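Local coordinates for protein isomaltodextranase (Arthrobacter globiformis, PDB 5AWO) that hydrolyses alpha-1,6-glucosidic linkages in dextran-type polysaccharides, releasing successive isomaltose units from the non-reducing ends of the chains, at residues V516-I530 with D577-I591. Sequence-based numbering, arbitrary orientation.
Sequences VTFAVQVPHRGSYAI and DGTITLDAGLNLVTI
V516 and I591 form the first of several antiparallel hydrogen-bonded pairs between strands 516-522 and 585-591. T517 meets T590 at a non-hydrogen-bonded pair, and their hydroxyls bond OG1 to OG1 at 2.7 Å. Each threonine sets OG1 beside its own backbone N (chi1 -62° and -65°), which brings the two oxygens together. The F518 ring lies alongside I591, with CE2 4.1 Å from I591 CG2. F518 also touches I606 of strand 601-609. The methyl of A519 rests on CD1 of both L586 and L588. V520 CG2 reaches V589 CG2 at 3.9 Å and N587 CB at 3.6 Å. The bent chain of Q521 lays its amide over the backbone of G585.

Both chains then turn, and the register shifts by one residue. From strand 585-591, the N587 side chain reaches back to D583, whose N donates to N587 OD1 at 3.1 Å. Water 1 links R525 NH2 to D583 OD2. A direct R525-D583 salt bridge is long, and the placement of D583 OD1 is doubtful.

Strand 526-530 pairs with 577-582. The Y528 ring has V522 CG1 over one face, and its CD1 packs on L582 CB at 3.4 Å. I530 CG2 meets I580 CG2 at 4.0 Å.

The two strand pairs belong to different sheets of the CBM35-type beta-sandwich. V516, F518, V520, V522, Y528, I530, I580, L582, V589 and I591 line its interior, with N587 the polar exception. Side-chain polar contacts between the segments are few: T517-T590, and R525-D583 at the turn's outer edge. The chemistry implies a mainly apolar join between the sheets.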
loop_
_atom_site.group_PDB
_atom_site.type_symbol
_atom_site.label_atom_id
_atom_site.label_comp_id
_atom_site.label_asym_id
_atom_site.label_seq_id
_atom_site.Cartn_x
_atom_site.Cartn_y
_atom_site.Cartn_z
ATOM N N VAL A 516 3.430 16.726 -2.576
ATOM C CA VAL A 516 4.139 15.683 -3.328
ATOM C C VAL A 516 5.310 15.228 -2.500
ATOM O O VAL A 516 6.031 16.041 -1.902
ATOM C CB VAL A 516 4.651 16.178 -4.691
ATOM C CG1 VAL A 516 5.389 15.074 -5.443
ATOM C CG2 VAL A 516 3.504 16.699 -5.526
ATOM N N THR A 517 5.508 13.914 -2.429
ATOM C CA THR A 517 6.604 13.330 -1.671
ATOM C C THR A 517 7.507 12.501 -2.566
ATOM O O THR A 517 7.036 11.635 -3.335
ATOM C CB THR A 517 6.099 12.463 -0.494
ATOM O OG1 THR A 517 5.353 13.294 0.420
ATOM C CG2 THR A 517 7.204 11.766 0.237
ATOM N N PHE A 518 8.802 12.754 -2.431
ATOM C CA PHE A 518 9.870 12.062 -3.152
ATOM C C PHE A 518 10.745 11.345 -2.146
ATOM O O PHE A 518 11.073 11.891 -1.084
ATOM C CB PHE A 518 10.773 13.049 -3.912
ATOM C CG PHE A 518 10.058 13.905 -4.906
ATOM C CD1 PHE A 518 9.926 13.506 -6.231
ATOM C CD2 PHE A 518 9.569 15.153 -4.534
ATOM C CE1 PHE A 518 9.303 14.306 -7.162
ATOM C CE2 PHE A 518 8.938 15.954 -5.456
ATOM C CZ PHE A 518 8.798 15.544 -6.772
ATOM N N ALA A 519 11.174 10.130 -2.479
ATOM C CA ALA A 519 12.188 9.454 -1.714
ATOM C C ALA A 519 13.514 9.632 -2.406
ATOM O O ALA A 519 13.635 9.377 -3.586
ATOM C CB ALA A 519 11.873 7.975 -1.593
ATOM N N VAL A 520 14.523 10.049 -1.651
ATOM C CA VAL A 520 15.835 10.310 -2.226
ATOM C C VAL A 520 16.894 9.650 -1.346
ATOM O O VAL A 520 16.795 9.669 -0.125
ATOM C CB VAL A 520 16.116 11.836 -2.372
ATOM C CG1 VAL A 520 14.990 12.544 -3.093
ATOM C CG2 VAL A 520 16.357 12.483 -1.032
ATOM N N GLN A 521 17.896 9.063 -1.990
ATOM C CA GLN A 521 18.997 8.397 -1.295
ATOM C C GLN A 521 20.285 9.180 -1.600
ATOM O O GLN A 521 20.562 9.471 -2.762
ATOM C CB GLN A 521 19.111 6.943 -1.763
ATOM C CG GLN A 521 19.937 6.021 -0.866
ATOM C CD GLN A 521 19.146 5.364 0.261
ATOM O OE1 GLN A 521 17.931 5.497 0.338
ATOM N NE2 GLN A 521 19.845 4.664 1.149
ATOM N N VAL A 522 21.011 9.565 -0.546
ATOM C CA VAL A 522 22.322 10.248 -0.679
ATOM C C VAL A 522 23.373 9.584 0.223
ATOM O O VAL A 522 23.029 8.899 1.176
ATOM C CB VAL A 522 22.255 11.766 -0.342
ATOM C CG1 VAL A 522 21.483 12.530 -1.406
ATOM C CG2 VAL A 522 21.659 11.995 1.024
ATOM N N PRO A 523 24.670 9.804 -0.067
ATOM C CA PRO A 523 25.766 9.114 0.657
ATOM C C PRO A 523 26.199 9.579 2.071
ATOM O O PRO A 523 26.776 8.766 2.782
ATOM C CB PRO A 523 26.949 9.216 -0.313
ATOM C CG PRO A 523 26.632 10.356 -1.210
ATOM C CD PRO A 523 25.137 10.406 -1.324
ATOM N N HIS A 524 25.916 10.821 2.490
ATOM C CA HIS A 524 26.369 11.330 3.813
ATOM C C HIS A 524 25.442 12.410 4.401
ATOM O O HIS A 524 24.657 13.009 3.684
ATOM C CB HIS A 524 27.790 11.882 3.704
ATOM C CG HIS A 524 27.925 12.952 2.673
ATOM N ND1 HIS A 524 28.333 12.686 1.388
ATOM C CD2 HIS A 524 27.649 14.276 2.718
ATOM C CE1 HIS A 524 28.328 13.806 0.687
ATOM N NE2 HIS A 524 27.912 14.786 1.469
ATOM N N ARG A 525 25.501 12.627 5.715
ATOM C CA ARG A 525 24.744 13.717 6.344
ATOM C C ARG A 525 25.284 15.069 5.896
ATOM O O ARG A 525 26.504 15.274 5.902
ATOM C CB ARG A 525 24.814 13.624 7.875
ATOM C CG ARG A 525 24.103 14.762 8.609
ATOM C CD ARG A 525 23.847 14.405 10.068
ATOM N NE ARG A 525 22.790 15.187 10.725
ATOM C CZ ARG A 525 22.937 15.854 11.878
ATOM N NH1 ARG A 525 24.089 15.825 12.537
ATOM N NH2 ARG A 525 21.914 16.534 12.390
ATOM N N GLY A 526 24.394 15.982 5.501
ATOM C CA GLY A 526 24.825 17.326 5.063
ATOM C C GLY A 526 23.908 18.086 4.119
ATOM O O GLY A 526 22.713 17.793 4.027
ATOM N N SER A 527 24.492 19.075 3.428
ATOM C CA SER A 527 23.783 19.999 2.524
ATOM C C SER A 527 23.943 19.596 1.065
ATOM O O SER A 527 25.041 19.231 0.649
ATOM C CB SER A 527 24.318 21.433 2.706
ATOM O OG SER A 527 23.920 22.291 1.636
ATOM N N TYR A 528 22.846 19.651 0.293
ATOM C CA TYR A 528 22.862 19.298 -1.140
ATOM C C TYR A 528 22.077 20.324 -1.985
ATOM O O TYR A 528 21.122 20.936 -1.496
ATOM C CB TYR A 528 22.269 17.873 -1.361
ATOM C CG TYR A 528 22.973 16.728 -0.631
ATOM C CD1 TYR A 528 22.755 16.501 0.707
ATOM C CD2 TYR A 528 23.844 15.856 -1.296
ATOM C CE1 TYR A 528 23.378 15.465 1.375
ATOM C CE2 TYR A 528 24.484 14.810 -0.637
ATOM C CZ TYR A 528 24.245 14.617 0.715
ATOM O OH TYR A 528 24.850 13.585 1.439
ATOM N N ALA A 529 22.468 20.478 -3.252
ATOM C CA ALA A 529 21.823 21.398 -4.218
ATOM C C ALA A 529 20.553 20.849 -4.922
ATOM O O ALA A 529 20.617 19.854 -5.659
ATOM C CB ALA A 529 22.819 21.813 -5.273
ATOM N N ILE A 530 19.428 21.541 -4.758
ATOM C CA ILE A 530 18.145 21.091 -5.330
ATOM C C ILE A 530 17.567 22.069 -6.354
ATOM O O ILE A 530 17.733 23.283 -6.217
ATOM C CB ILE A 530 17.114 20.809 -4.222
ATOM C CG1 ILE A 530 15.785 20.324 -4.816
ATOM C CG2 ILE A 530 16.864 22.041 -3.346
ATOM C CD1 ILE A 530 14.920 19.611 -3.808
ATOM N N ASP A 577 15.927 27.378 -7.780
ATOM C CA ASP A 577 17.110 26.790 -7.185
ATOM C C ASP A 577 17.011 26.839 -5.684
ATOM O O ASP A 577 16.443 27.782 -5.111
ATOM C CB ASP A 577 18.360 27.565 -7.600
ATOM C CG ASP A 577 18.631 27.499 -9.079
ATOM O OD1 ASP A 577 17.991 26.696 -9.795
ATOM O OD2 ASP A 577 19.505 28.264 -9.535
ATOM N N GLY A 578 17.600 25.845 -5.036
ATOM C CA GLY A 578 17.658 25.823 -3.606
ATOM C C GLY A 578 18.760 24.964 -3.050
ATOM O O GLY A 578 19.555 24.371 -3.784
ATOM N N THR A 579 18.784 24.918 -1.732
ATOM C CA THR A 579 19.716 24.133 -0.968
ATOM C C THR A 579 18.898 23.392 0.063
ATOM O O THR A 579 18.080 23.984 0.763
ATOM C CB THR A 579 20.730 25.038 -0.235
ATOM O OG1 THR A 579 21.618 25.611 -1.188
ATOM C CG2 THR A 579 21.541 24.248 0.790
ATOM N N ILE A 580 19.145 22.098 0.179
ATOM C CA ILE A 580 18.415 21.278 1.114
ATOM C C ILE A 580 19.425 20.431 1.877
ATOM O O ILE A 580 20.369 19.908 1.280
ATOM C CB ILE A 580 17.351 20.441 0.358
ATOM C CG1 ILE A 580 16.369 19.802 1.332
ATOM C CG2 ILE A 580 18.006 19.402 -0.543
ATOM C CD1 ILE A 580 15.145 19.222 0.643
ATOM N N THR A 581 19.272 20.344 3.189
ATOM C CA THR A 581 20.125 19.489 3.993
ATOM C C THR A 581 19.534 18.080 3.958
ATOM O O THR A 581 18.469 17.866 4.533
ATOM C CB THR A 581 20.350 20.030 5.439
ATOM O OG1 THR A 581 19.112 20.249 6.146
ATOM C CG2 THR A 581 21.100 21.363 5.370
ATOM N N LEU A 582 20.214 17.170 3.242
ATOM C CA LEU A 582 19.856 15.722 3.180
ATOM C C LEU A 582 20.885 14.894 3.945
ATOM O O LEU A 582 22.079 15.225 3.971
ATOM C CB LEU A 582 19.777 15.222 1.728
ATOM C CG LEU A 582 18.911 15.998 0.753
ATOM C CD1 LEU A 582 19.125 15.502 -0.663
ATOM C CD2 LEU A 582 17.440 15.938 1.145
ATOM N N ASP A 583 20.431 13.818 4.585
ATOM C CA ASP A 583 21.303 12.944 5.357
ATOM C C ASP A 583 21.680 11.745 4.493
ATOM O O ASP A 583 21.062 11.521 3.458
ATOM C CB ASP A 583 20.640 12.514 6.692
ATOM C CG ASP A 583 20.701 13.600 7.789
ATOM O OD1 ASP A 583 21.406 14.604 7.595
ATOM O OD2 ASP A 583 20.069 13.457 8.891
ATOM N N ALA A 584 22.730 11.019 4.884
ATOM C CA ALA A 584 23.154 9.827 4.162
ATOM C C ALA A 584 21.988 8.846 4.156
ATOM O O ALA A 584 21.363 8.647 5.173
ATOM C CB ALA A 584 24.343 9.164 4.839
ATOM N N GLY A 585 21.738 8.238 3.016
ATOM C CA GLY A 585 20.715 7.214 2.915
ATOM C C GLY A 585 19.399 7.864 2.591
ATOM O O GLY A 585 19.361 8.812 1.823
ATOM N N LEU A 586 18.330 7.352 3.201
ATOM C CA LEU A 586 16.974 7.634 2.750
ATOM C C LEU A 586 16.424 8.910 3.366
ATOM O O LEU A 586 16.365 9.035 4.583
ATOM C CB LEU A 586 16.040 6.471 3.115
ATOM C CG LEU A 586 14.551 6.668 2.765
ATOM C CD1 LEU A 586 14.296 6.806 1.268
ATOM C CD2 LEU A 586 13.762 5.502 3.342
ATOM N N ASN A 587 15.969 9.805 2.499
ATOM C CA ASN A 587 15.275 11.008 2.921
ATOM C C ASN A 587 13.956 11.087 2.183
ATOM O O ASN A 587 13.891 10.747 0.995
ATOM C CB ASN A 587 16.101 12.273 2.587
ATOM C CG ASN A 587 17.432 12.308 3.306
ATOM O OD1 ASN A 587 17.542 12.818 4.440
ATOM N ND2 ASN A 587 18.442 11.719 2.676
ATOM N N LEU A 588 12.926 11.570 2.865
ATOM C CA LEU A 588 11.673 11.912 2.212
ATOM C C LEU A 588 11.607 13.418 2.033
ATOM O O LEU A 588 11.619 14.156 3.036
ATOM C CB LEU A 588 10.475 11.419 3.023
ATOM C CG LEU A 588 10.259 9.899 3.113
ATOM C CD1 LEU A 588 10.223 9.268 1.725
ATOM C CD2 LEU A 588 11.283 9.187 3.976
ATOM N N VAL A 589 11.572 13.864 0.790
ATOM C CA VAL A 589 11.506 15.290 0.475
ATOM C C VAL A 589 10.085 15.552 0.037
ATOM O O VAL A 589 9.635 15.029 -0.997
ATOM C CB VAL A 589 12.529 15.682 -0.614
ATOM C CG1 VAL A 589 12.396 17.155 -0.972
ATOM C CG2 VAL A 589 13.946 15.391 -0.137
ATOM N N THR A 590 9.374 16.337 0.839
ATOM C CA THR A 590 7.984 16.678 0.612
ATOM C C THR A 590 7.839 18.172 0.339
ATOM O O THR A 590 8.363 19.003 1.100
ATOM C CB THR A 590 7.120 16.220 1.797
ATOM O OG1 THR A 590 7.167 14.774 1.856
ATOM C CG2 THR A 590 5.676 16.668 1.689
ATOM N N ILE A 591 7.123 18.476 -0.728
ATOM C CA ILE A 591 6.797 19.845 -1.155
ATOM C C ILE A 591 5.289 19.965 -1.229
ATOM O O ILE A 591 4.641 19.139 -1.872
ATOM C CB ILE A 591 7.460 20.231 -2.509
ATOM C CG1 ILE A 591 7.000 21.626 -2.961
ATOM C CG2 ILE A 591 7.191 19.192 -3.601
ATOM C CD1 ILE A 591 7.847 22.237 -4.074
HETATM O O HOH W 1 19.684 15.838 10.824
#